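Long-range contacts in 4'-phospho-dehydrooxetanocin synthase (PDB 5UL3), which catalyses the oxidative ring contraction of dAMP to an oxetane aldehyde in oxetanocin A biosynthesis, using cobalamin, a [4Fe-4S] cluster and S-adenosylmethionine: residues E308-C313 and R328-L333; E364-L369 and F396-D401; Y609-L614 and H719-T724; P620-K625 and I712-E717. All blocks are in the same frame, centred on the assembly; numbering follows the deposited sequence. Where two conformers were deposited one is given.

Contact 1: E308-C313 and R328-L333; sequences ETSRGC and RSWRPL. With SF4 (iron/sulfur cluster), chain B; EDO (1,2-ethanediol), chain S.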
# COMPACT_ATOMS: atom_id res chain seq x y z
N GLU A 308 1.18 -0.53 9.16
CA GLU A 308 2.45 0.03 8.71
C GLU A 308 3.40 -0.01 9.90
O GLU A 308 3.14 0.65 10.91
CB GLU A 308 2.28 1.45 8.17
CG GLU A 308 3.51 1.96 7.36
CD GLU A 308 3.37 3.40 6.83
OE1 GLU A 308 2.71 4.22 7.51
OE2 GLU A 308 3.94 3.71 5.75
N THR A 309 4.48 -0.81 9.81
CA THR A 309 5.35 -0.95 10.98
C THR A 309 6.59 -0.07 10.88
O THR A 309 7.44 -0.10 11.78
CB THR A 309 5.79 -2.42 11.21
OG1 THR A 309 6.62 -2.88 10.13
CG2 THR A 309 4.55 -3.36 11.34
N SER A 310 6.71 0.70 9.81
CA SER A 310 7.80 1.65 9.60
C SER A 310 7.37 2.60 8.48
O SER A 310 6.51 2.27 7.67
CB SER A 310 9.11 0.95 9.23
OG SER A 310 9.02 0.34 7.95
N ARG A 311 8.00 3.77 8.45
CA ARG A 311 7.74 4.76 7.42
C ARG A 311 9.05 5.14 6.75
O ARG A 311 10.08 5.21 7.41
CB ARG A 311 7.08 6.01 8.00
CG ARG A 311 5.67 5.71 8.53
CD ARG A 311 4.97 6.97 8.96
NE ARG A 311 3.54 6.72 9.23
CZ ARG A 311 2.72 7.63 9.78
NH1 ARG A 311 3.19 8.83 10.11
NH2 ARG A 311 1.44 7.33 10.00
N GLY A 312 8.97 5.38 5.44
CA GLY A 312 10.10 5.82 4.65
C GLY A 312 10.94 4.68 4.10
O GLY A 312 10.69 3.49 4.31
N CYS A 313 11.98 5.08 3.37
CA CYS A 313 12.93 4.17 2.75
C CYS A 313 14.32 4.73 3.00
O CYS A 313 14.58 5.87 2.63
CB CYS A 313 12.68 4.05 1.25
SG CYS A 313 13.86 2.92 0.42
N ARG A 328 13.00 10.42 3.03
CA ARG A 328 14.25 9.75 2.67
C ARG A 328 14.94 9.11 3.86
O ARG A 328 16.12 8.75 3.74
CB ARG A 328 15.19 10.74 1.98
CG ARG A 328 14.55 11.48 0.84
CD ARG A 328 14.87 12.98 0.85
NE ARG A 328 14.19 13.62 -0.27
CZ ARG A 328 13.05 14.30 -0.17
NH1 ARG A 328 12.52 14.84 -1.26
NH2 ARG A 328 12.47 14.45 1.01
N SER A 329 14.27 8.99 4.99
CA SER A 329 14.80 8.32 6.16
C SER A 329 13.79 7.29 6.62
O SER A 329 12.60 7.39 6.30
CB SER A 329 15.07 9.31 7.31
OG SER A 329 13.87 9.98 7.66
N TRP A 330 14.26 6.30 7.37
CA TRP A 330 13.44 5.16 7.77
C TRP A 330 13.12 5.28 9.26
O TRP A 330 14.03 5.40 10.08
CB TRP A 330 14.16 3.86 7.44
CG TRP A 330 13.37 2.60 7.69
CD1 TRP A 330 12.34 2.12 6.93
CD2 TRP A 330 13.61 1.63 8.72
NE1 TRP A 330 11.91 0.92 7.44
CE2 TRP A 330 12.65 0.60 8.55
CE3 TRP A 330 14.52 1.54 9.78
CZ2 TRP A 330 12.60 -0.51 9.38
CZ3 TRP A 330 14.46 0.44 10.61
CH2 TRP A 330 13.50 -0.56 10.42
N ARG A 331 11.83 5.26 9.60
CA ARG A 331 11.35 5.47 10.97
C ARG A 331 10.56 4.24 11.42
O ARG A 331 9.39 4.08 11.05
CB ARG A 331 10.46 6.72 11.04
CG ARG A 331 11.14 8.02 10.57
CD ARG A 331 10.89 8.31 9.08
NE ARG A 331 9.51 8.76 8.83
CZ ARG A 331 9.00 8.91 7.61
NH1 ARG A 331 7.75 9.35 7.46
NH2 ARG A 331 9.74 8.62 6.54
N PRO A 332 11.16 3.34 12.18
CA PRO A 332 10.46 2.11 12.58
C PRO A 332 9.63 2.27 13.84
O PRO A 332 9.96 3.04 14.75
CB PRO A 332 11.61 1.13 12.84
CG PRO A 332 12.72 2.05 13.35
CD PRO A 332 12.60 3.28 12.49
N LEU A 333 8.53 1.52 13.88
CA LEU A 333 7.87 1.24 15.14
C LEU A 333 8.78 0.40 16.03
O LEU A 333 9.51 -0.46 15.55
CB LEU A 333 6.56 0.46 14.90
CG LEU A 333 5.22 1.11 14.64
CD1 LEU A 333 4.11 0.05 14.64
CD2 LEU A 333 4.95 2.19 15.66
FE1 SF4 B . 13.56 2.08 -4.33
FE2 SF4 B . 11.63 0.64 -3.06
FE3 SF4 B . 11.26 3.33 -3.68
FE4 SF4 B . 13.01 2.62 -1.70
S1 SF4 B . 10.73 2.30 -1.70
S2 SF4 B . 13.39 4.17 -3.36
S3 SF4 B . 13.89 0.69 -2.60
S4 SF4 B . 11.50 1.57 -5.15
C1 EDO S . 13.07 13.48 4.07
O1 EDO S . 13.42 14.59 3.23
C2 EDO S . 14.25 12.98 4.85
O2 EDO S . 13.79 12.27 6.00
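The Arg331 guanidinium lies flat against the CB of Arg311, which sits 3.4 Å above its plane and over its centre; at its edge, in plane, Ser329 O accepts from Arg331 NH2 over 3.1 Å. Bends at chi2 (93°) and chi3 (73°) fold the Arg331 chain back onto its neighbour. The two guanidinium planes stand 75° apart, and Glu240 takes NH1 of both arginines while Glu242, a cobalamin-binding residue, takes Arg311 NH2. One face of the Trp330 ring meets the CB of Pro332, offset toward the rim, and Gly312 O lies at its edge, 3.4 Å from CD1. NE1 of Trp330 hydrogen-bonds Glu364 O. The segments pair as antiparallel strands at the border of the partial TIM barrel; the CX4CX2C motif begins at Cys313 and runs on into the loop joining them. Arg311 and Arg331 form the hydrogen-bonded pair, Arg311 N to Arg331 O at 3.0 Å and Arg331 N to Arg311 O at 2.8 Å. Leu333 N continues the ladder to Thr309 O. Beyond Gly312, Cys313 SG binds iron FE4 of the cluster at 2.3 Å. Glu308 OE1 receives Arg311 NE in a salt bridge at 3.1 Å, and its OE2 is hydrogen-bonded to cobalamin.

Contact 2: E364-L369 and F396-D401; sequences EFIGEL and FAARAD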
# COMPACT_ATOMS: atom_id res chain seq x y z
N GLU A 364 9.46 -0.39 3.22
CA GLU A 364 10.70 -1.08 3.57
C GLU A 364 10.49 -1.72 4.93
O GLU A 364 10.75 -1.10 5.98
CB GLU A 364 11.89 -0.11 3.57
CG GLU A 364 13.20 -0.75 3.99
CD GLU A 364 14.38 0.22 3.98
OE1 GLU A 364 14.17 1.45 4.03
OE2 GLU A 364 15.52 -0.28 3.92
N PHE A 365 10.07 -2.98 4.93
CA PHE A 365 9.78 -3.67 6.18
C PHE A 365 11.05 -3.91 6.99
O PHE A 365 11.05 -3.76 8.22
CB PHE A 365 9.06 -4.99 5.89
CG PHE A 365 8.70 -5.78 7.11
CD1 PHE A 365 7.73 -5.30 8.00
CD2 PHE A 365 9.28 -7.01 7.37
CE1 PHE A 365 7.38 -6.03 9.13
CE2 PHE A 365 8.92 -7.77 8.50
CZ PHE A 365 7.98 -7.27 9.38
N ILE A 366 12.16 -4.25 6.33
CA ILE A 366 13.36 -4.66 7.07
C ILE A 366 14.18 -3.45 7.51
O ILE A 366 14.56 -3.34 8.69
CB ILE A 366 14.20 -5.62 6.21
CG1 ILE A 366 13.38 -6.86 5.88
CG2 ILE A 366 15.47 -6.01 6.94
CD1 ILE A 366 13.97 -7.65 4.78
N GLY A 367 14.46 -2.54 6.60
CA GLY A 367 15.08 -1.28 7.01
C GLY A 367 16.58 -1.36 7.22
O GLY A 367 17.26 -2.35 6.90
N GLU A 368 17.11 -0.26 7.75
CA GLU A 368 18.53 -0.09 8.04
C GLU A 368 18.65 0.89 9.19
O GLU A 368 18.04 1.96 9.15
CB GLU A 368 19.32 0.44 6.84
CG GLU A 368 19.69 -0.57 5.77
CD GLU A 368 20.77 -0.07 4.82
OE1 GLU A 368 21.60 0.77 5.24
OE2 GLU A 368 20.79 -0.51 3.65
N LEU A 369 19.42 0.52 10.20
CA LEU A 369 19.67 1.39 11.34
C LEU A 369 21.15 1.77 11.40
O LEU A 369 22.01 0.98 11.00
CB LEU A 369 19.26 0.70 12.64
CG LEU A 369 17.75 0.47 12.71
CD1 LEU A 369 17.37 -0.49 13.82
CD2 LEU A 369 17.03 1.81 12.86
N PHE A 396 4.77 -8.51 2.86
CA PHE A 396 5.48 -7.24 2.88
C PHE A 396 6.36 -7.15 1.64
O PHE A 396 6.48 -8.10 0.88
CB PHE A 396 6.31 -7.05 4.16
CG PHE A 396 7.41 -8.08 4.36
CD1 PHE A 396 8.68 -7.87 3.85
CD2 PHE A 396 7.18 -9.22 5.13
CE1 PHE A 396 9.70 -8.81 4.06
CE2 PHE A 396 8.19 -10.15 5.36
CZ PHE A 396 9.45 -9.94 4.83
N ALA A 397 6.96 -5.97 1.44
CA ALA A 397 7.83 -5.71 0.30
C ALA A 397 9.27 -5.53 0.76
O ALA A 397 9.53 -5.10 1.89
CB ALA A 397 7.39 -4.46 -0.46
N ALA A 398 10.21 -5.85 -0.13
CA ALA A 398 11.63 -5.72 0.22
C ALA A 398 12.46 -5.55 -1.04
O ALA A 398 12.08 -6.03 -2.12
CB ALA A 398 12.13 -6.94 1.00
N ARG A 399 13.62 -4.89 -0.90
CA ARG A 399 14.59 -4.83 -1.98
C ARG A 399 15.38 -6.13 -2.06
O ARG A 399 15.59 -6.81 -1.06
CB ARG A 399 15.61 -3.69 -1.77
CG ARG A 399 15.08 -2.40 -1.22
CD ARG A 399 16.17 -1.29 -1.29
NE ARG A 399 17.43 -1.61 -0.65
CZ ARG A 399 17.72 -1.33 0.62
NH1 ARG A 399 18.91 -1.65 1.12
NH2 ARG A 399 16.83 -0.72 1.39
N ALA A 400 15.87 -6.43 -3.27
CA ALA A 400 16.71 -7.61 -3.43
C ALA A 400 17.92 -7.57 -2.50
O ALA A 400 18.31 -8.60 -1.94
CB ALA A 400 17.16 -7.77 -4.87
N ASP A 401 18.52 -6.38 -2.30
CA ASP A 401 19.70 -6.32 -1.44
C ASP A 401 19.35 -6.32 0.05
O ASP A 401 20.26 -6.26 0.88
CB ASP A 401 20.58 -5.10 -1.79
CG ASP A 401 19.80 -3.80 -1.90
OD1 ASP A 401 18.80 -3.73 -2.65
OD2 ASP A 401 20.23 -2.81 -1.28
O HOH W 1 7.86 -3.71 3.12
O HOH W 2 11.80 -4.70 3.44
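Glu364 reaches Arg399 with an extended side chain, its CG anti to the backbone N (chi1 177°), which carries OE2 to 2.9 Å from Arg399 NH2. The carboxylate and guanidinium planes are 73° apart, and this salt bridge is weak as a hydrogen bond. OE1 of Glu364 is held elsewhere, by the backbone N of Asp314. Phe365 follows, with its CB 3.5 Å from Phe396 CD1 and its CD2 over the centre of the Phe396 ring; the ring planes are tilted by 32°, with centroids 4.4 Å apart. Trp420 of helix 410-426 also meets Phe396. At Ile366 the backbone N gives to a water at 2.9 Å, and that water donates to Ala397 O, so the loop and strand 393-398 are joined through solvent. The CD1 of Ile366 lies 4.3 Å from Ala398 CB. Glu368 comes last, its OE2 3.4 Å from Arg399 NH1 in a salt bridge, weak as a hydrogen bond, at the guanidinium edge; the two side chains cross at about a right angle. The loop leaves strand 357-360 toward helix 374-386, in the beta-alpha-beta crossover of the partial TIM barrel to the parallel strand 393-398, against which it packs. Asp401 grips the same guanidinium side-on, Arg399 NH1 and NE both meeting its OD2 from one face of the carboxylate, at 3.0 Å for NH1. Asp401 mainly sets the orientation of this arginine, which touches the [4Fe-4S] cluster; the weaker glutamate bridges add to it, and together the carboxylates probably offset much of its buried positive charge.

Contact 3: Y609-L614 and H719-T724; sequences YTIKSL and HRLHNT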
# COMPACT_ATOMS: atom_id res chain seq x y z
N TYR A 609 -9.50 -11.36 -17.82
CA TYR A 609 -10.18 -10.91 -16.61
C TYR A 609 -11.29 -11.88 -16.23
O TYR A 609 -11.47 -12.21 -15.05
CB TYR A 609 -10.75 -9.51 -16.80
CG TYR A 609 -11.58 -8.99 -15.64
CD1 TYR A 609 -10.98 -8.27 -14.61
CD2 TYR A 609 -12.95 -9.20 -15.59
CE1 TYR A 609 -11.74 -7.79 -13.55
CE2 TYR A 609 -13.71 -8.72 -14.53
CZ TYR A 609 -13.10 -8.02 -13.52
OH TYR A 609 -13.85 -7.54 -12.47
N THR A 610 -12.04 -12.36 -17.21
CA THR A 610 -13.14 -13.28 -16.93
C THR A 610 -12.63 -14.61 -16.38
O THR A 610 -13.18 -15.14 -15.41
CB THR A 610 -13.96 -13.50 -18.20
OG1 THR A 610 -14.42 -12.23 -18.69
CG2 THR A 610 -15.17 -14.41 -17.92
N ILE A 611 -11.58 -15.16 -16.99
CA ILE A 611 -10.97 -16.39 -16.51
C ILE A 611 -10.49 -16.21 -15.07
O ILE A 611 -10.70 -17.08 -14.21
CB ILE A 611 -9.82 -16.80 -17.44
CG1 ILE A 611 -10.40 -17.36 -18.76
CG2 ILE A 611 -8.86 -17.80 -16.75
CD1 ILE A 611 -9.38 -17.51 -19.85
N LYS A 612 -9.86 -15.08 -14.79
CA LYS A 612 -9.38 -14.82 -13.43
C LYS A 612 -10.55 -14.72 -12.45
O LYS A 612 -10.48 -15.23 -11.32
CB LYS A 612 -8.54 -13.55 -13.42
CG LYS A 612 -7.53 -13.42 -12.29
CD LYS A 612 -6.33 -12.58 -12.77
CE LYS A 612 -6.74 -11.58 -13.88
NZ LYS A 612 -5.62 -10.72 -14.39
N SER A 613 -11.63 -14.05 -12.86
CA SER A 613 -12.81 -13.91 -12.02
C SER A 613 -13.46 -15.26 -11.74
O SER A 613 -13.87 -15.54 -10.61
CB SER A 613 -13.82 -12.97 -12.69
OG SER A 613 -15.02 -12.90 -11.95
N LEU A 614 -13.57 -16.12 -12.76
CA LEU A 614 -14.13 -17.45 -12.55
C LEU A 614 -13.23 -18.28 -11.65
O LEU A 614 -13.72 -19.08 -10.84
CB LEU A 614 -14.33 -18.17 -13.89
CG LEU A 614 -15.41 -17.56 -14.78
CD1 LEU A 614 -15.31 -18.16 -16.17
CD2 LEU A 614 -16.79 -17.82 -14.19
N HIS A 719 -23.08 -15.38 -18.58
CA HIS A 719 -22.39 -15.92 -19.75
C HIS A 719 -21.21 -15.04 -20.17
O HIS A 719 -20.96 -14.83 -21.36
CB HIS A 719 -23.37 -16.11 -20.91
CG HIS A 719 -24.54 -16.94 -20.54
ND1 HIS A 719 -24.55 -18.32 -20.69
CD2 HIS A 719 -25.73 -16.62 -19.98
CE1 HIS A 719 -25.70 -18.79 -20.25
NE2 HIS A 719 -26.43 -17.78 -19.82
N ARG A 720 -20.45 -14.56 -19.18
CA ARG A 720 -19.36 -13.64 -19.47
C ARG A 720 -18.24 -14.31 -20.26
O ARG A 720 -17.68 -13.70 -21.18
CB ARG A 720 -18.82 -13.05 -18.16
CG ARG A 720 -17.74 -11.99 -18.35
CD ARG A 720 -18.32 -10.67 -18.84
NE ARG A 720 -19.24 -10.08 -17.87
CZ ARG A 720 -18.87 -9.26 -16.89
NH1 ARG A 720 -17.59 -8.91 -16.76
NH2 ARG A 720 -19.77 -8.77 -16.05
N LEU A 721 -17.88 -15.55 -19.93
CA LEU A 721 -16.81 -16.20 -20.68
C LEU A 721 -17.25 -16.48 -22.11
O LEU A 721 -16.49 -16.25 -23.06
CB LEU A 721 -16.35 -17.49 -19.99
CG LEU A 721 -15.09 -18.12 -20.61
CD1 LEU A 721 -13.91 -17.15 -20.62
CD2 LEU A 721 -14.67 -19.41 -19.89
N HIS A 722 -18.47 -16.97 -22.30
CA HIS A 722 -18.98 -17.14 -23.66
C HIS A 722 -18.92 -15.82 -24.43
O HIS A 722 -18.43 -15.77 -25.56
CB HIS A 722 -20.42 -17.67 -23.64
CG HIS A 722 -21.04 -17.73 -25.00
ND1 HIS A 722 -21.92 -16.78 -25.46
CD2 HIS A 722 -20.90 -18.63 -26.01
CE1 HIS A 722 -22.30 -17.08 -26.69
NE2 HIS A 722 -21.69 -18.20 -27.04
N ASN A 723 -19.40 -14.74 -23.81
CA ASN A 723 -19.48 -13.46 -24.51
C ASN A 723 -18.09 -12.91 -24.83
O ASN A 723 -17.84 -12.44 -25.95
CB ASN A 723 -20.27 -12.44 -23.69
CG ASN A 723 -21.75 -12.78 -23.59
OD1 ASN A 723 -22.29 -13.52 -24.40
ND2 ASN A 723 -22.41 -12.22 -22.58
N THR A 724 -17.16 -12.94 -23.86
CA THR A 724 -15.83 -12.40 -24.15
C THR A 724 -15.06 -13.27 -25.13
O THR A 724 -14.30 -12.75 -25.95
CB THR A 724 -15.02 -12.19 -22.85
OG1 THR A 724 -14.85 -13.43 -22.15
CG2 THR A 724 -15.71 -11.16 -21.95
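Arg720, the first residue of the helix after the N-cap His719, lays its CG against Thr610, 3.3 Å from OG1 and 3.6 Å from CG2. Its chain bends at chi2 and chi3, which brings the guanidinium beside Tyr609, where NH1 approaches CE2 of the ring at 4.5 Å. The hydroxyl of Thr610 is bonded to Gly606 O one turn back in its own helix, so toward Arg720 it offers packing surface. Leu721 comes next, with CG anti to the backbone N (chi1 -171°), and its two methyls part to separate neighbours: CD1 is 4.0 Å from Ile611 CG1, and CD2 is 4.0 Å from Leu614 CD1. Thr610 CG2 packs against the backbone N and CB of Leu721. This is an antiparallel pairing of helices 588-617 and 720-730 in the C-terminal bundle; the axes of 609-614 and 720-724 come within 9.7 Å, their N-to-C directions 166° apart. Val704 and Leu708 of helix 683-709 add to the surroundings of Leu721, while Met630 and Leu626 of helix 620-648 touch Ile611 and Leu614. One turn on from Arg720, Thr724 places CG2 3.7 Å from Thr610 OG1. Its own OG1 turns back to donate to Arg720 O at 3.0 Å, a bond that restrains the rotation of the threonine side chain, while Thr724 N reaches the same oxygen from the opposite face as the ordinary helical bond.

Contact 4: P620-K625 and I712-E717; sequences PREKKK and IITDSE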
# COMPACT_ATOMS: atom_id res chain seq x y z
N PRO A 620 -12.39 -27.26 -7.12
CA PRO A 620 -10.95 -27.54 -7.17
C PRO A 620 -10.45 -27.95 -8.54
O PRO A 620 -9.37 -27.53 -8.97
CB PRO A 620 -10.78 -28.66 -6.14
CG PRO A 620 -11.87 -28.38 -5.13
CD PRO A 620 -13.04 -27.91 -5.95
N ARG A 621 -11.22 -28.76 -9.25
CA ARG A 621 -10.78 -29.26 -10.54
C ARG A 621 -10.85 -28.17 -11.60
O ARG A 621 -9.94 -28.04 -12.43
CB ARG A 621 -11.62 -30.49 -10.91
CG ARG A 621 -11.21 -31.20 -12.18
CD ARG A 621 -11.95 -32.56 -12.28
NE ARG A 621 -11.73 -33.25 -13.55
CZ ARG A 621 -10.66 -33.99 -13.83
NH1 ARG A 621 -9.69 -34.14 -12.94
NH2 ARG A 621 -10.57 -34.60 -15.01
N GLU A 622 -11.93 -27.37 -11.61
CA GLU A 622 -12.02 -26.24 -12.53
C GLU A 622 -10.98 -25.18 -12.19
O GLU A 622 -10.43 -24.53 -13.09
CB GLU A 622 -13.43 -25.63 -12.50
CG GLU A 622 -14.52 -26.55 -13.11
CD GLU A 622 -15.82 -25.80 -13.41
OE1 GLU A 622 -15.80 -24.55 -13.43
OE2 GLU A 622 -16.85 -26.47 -13.66
N LYS A 623 -10.70 -24.99 -10.90
CA LYS A 623 -9.68 -24.02 -10.50
C LYS A 623 -8.35 -24.33 -11.16
O LYS A 623 -7.69 -23.44 -11.71
CB LYS A 623 -9.54 -24.00 -8.98
CG LYS A 623 -10.02 -22.73 -8.34
CD LYS A 623 -9.37 -22.52 -6.98
CE LYS A 623 -9.95 -21.31 -6.27
NZ LYS A 623 -11.33 -21.58 -5.77
N LYS A 624 -7.96 -25.60 -11.15
CA LYS A 624 -6.69 -25.96 -11.76
C LYS A 624 -6.73 -25.81 -13.27
O LYS A 624 -5.74 -25.40 -13.88
CB LYS A 624 -6.30 -27.38 -11.33
CG LYS A 624 -6.11 -27.47 -9.81
CD LYS A 624 -5.74 -28.87 -9.32
CE LYS A 624 -5.36 -28.85 -7.81
NZ LYS A 624 -6.50 -28.72 -6.82
N LYS A 625 -7.88 -26.09 -13.89
CA LYS A 625 -8.01 -25.90 -15.34
C LYS A 625 -7.87 -24.42 -15.71
O LYS A 625 -7.07 -24.05 -16.58
CB LYS A 625 -9.35 -26.48 -15.80
CG LYS A 625 -9.60 -26.39 -17.30
CD LYS A 625 -8.54 -27.09 -18.10
CE LYS A 625 -8.65 -28.60 -18.01
NZ LYS A 625 -7.70 -29.26 -18.94
N ILE A 712 -16.60 -28.74 -19.03
CA ILE A 712 -15.42 -28.94 -18.19
C ILE A 712 -15.18 -27.73 -17.31
O ILE A 712 -14.77 -27.87 -16.15
CB ILE A 712 -14.22 -29.29 -19.08
CG1 ILE A 712 -14.44 -30.70 -19.66
CG2 ILE A 712 -12.88 -29.20 -18.30
CD1 ILE A 712 -13.42 -31.12 -20.65
N ILE A 713 -15.48 -26.52 -17.80
CA ILE A 713 -15.53 -25.35 -16.94
C ILE A 713 -16.93 -24.77 -17.00
O ILE A 713 -17.67 -24.97 -17.97
CB ILE A 713 -14.47 -24.29 -17.33
CG1 ILE A 713 -14.71 -23.81 -18.75
CG2 ILE A 713 -13.06 -24.85 -17.20
CD1 ILE A 713 -13.67 -22.78 -19.23
N THR A 714 -17.29 -24.03 -15.95
CA THR A 714 -18.62 -23.46 -15.81
C THR A 714 -18.57 -21.95 -15.97
O THR A 714 -17.73 -21.29 -15.36
CB THR A 714 -19.22 -23.79 -14.43
OG1 THR A 714 -19.18 -25.21 -14.22
CG2 THR A 714 -20.65 -23.30 -14.36
N ASP A 715 -19.48 -21.41 -16.78
CA ASP A 715 -19.56 -19.98 -17.02
C ASP A 715 -20.28 -19.29 -15.87
O ASP A 715 -20.95 -19.91 -15.05
CB ASP A 715 -20.30 -19.69 -18.32
CG ASP A 715 -19.80 -18.43 -19.03
OD1 ASP A 715 -19.23 -17.54 -18.35
OD2 ASP A 715 -19.98 -18.35 -20.27
N SER A 716 -20.15 -17.97 -15.84
CA SER A 716 -20.94 -17.18 -14.92
C SER A 716 -22.40 -17.16 -15.36
O SER A 716 -22.75 -17.58 -16.47
CB SER A 716 -20.40 -15.75 -14.82
OG SER A 716 -20.58 -15.08 -16.06
N GLU A 717 -23.26 -16.65 -14.48
CA GLU A 717 -24.69 -16.64 -14.79
C GLU A 717 -25.00 -15.75 -15.99
O GLU A 717 -25.92 -16.05 -16.76
CB GLU A 717 -25.48 -16.21 -13.55
CG GLU A 717 -26.96 -15.95 -13.78
CD GLU A 717 -27.71 -15.63 -12.49
OE1 GLU A 717 -27.99 -16.57 -11.72
OE2 GLU A 717 -28.01 -14.44 -12.25
O HOH W 3 -15.63 -21.76 -13.65
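Glu622 holds Thr714 with both carboxylate oxygens. The Thr714 hydroxyl donates to OE2, with OG1 at 2.7 Å and on the syn lone pair, while the backbone N of Thr714 donates to OE1 at 3.0 Å from above the carboxylate plane (44° out of it). A water adds a third link, giving one proton to Glu622 OE1 over 2.8 Å and the other to Thr714 O over 2.7 Å. Three bonds, two on OE1 and one on OE2, restrain the rotation of the carboxylate. Glu622 reaches across with an extended chain whose CG stands anti to the carbonyl carbon (chi1 -69°). It lies in the first turn of helix 620-648, where Asn619 OD1 accepts Glu622 N, and the positive end of that helix would probably favour the charged form of the glutamate. Its partner belongs to the connection between helices 683-709 and 720-730 in the C-terminal bundle, so a helix start is joined to an interhelical loop near the surface. Outward from the carboxylate, Glu622 CG passes 3.3 Å from Ile712 O, and CD sits 3.6 Å from Ile713 CA. One turn later Lys625 folds its aliphatic chain over the isoleucines, its CG 3.8 Å from Ile713 CG2 and its CE 4.3 Å from Ile712 CG2. Leu708 of helix 683-709 touches Ile713.

Overall arrangement
Along the chain contacts 1 and 2 come first, both within the radical SAM core, their centres 10 Å apart and their strands in the same mixed sheet. They touch directly, Thr309 packing on Phe365. Together they frame the iron-sulfur cluster, through Cys313 and Arg399, with cobalamin beside contact 1. Contacts 3 and 4 lie in the C-terminal helix bundle, centres about 38 to 43 Å away and their own centres 11 Å apart. There 620-625 and 712-717 fall in sequence between 609-614 and 719-724, and Asp715 of contact 4 receives backbone N-H groups of Leu721 and His722. Contacts 1 and 2 thus shape the cofactor site, while contacts 3 and 4 pack the bundle, with no touch between the pairs.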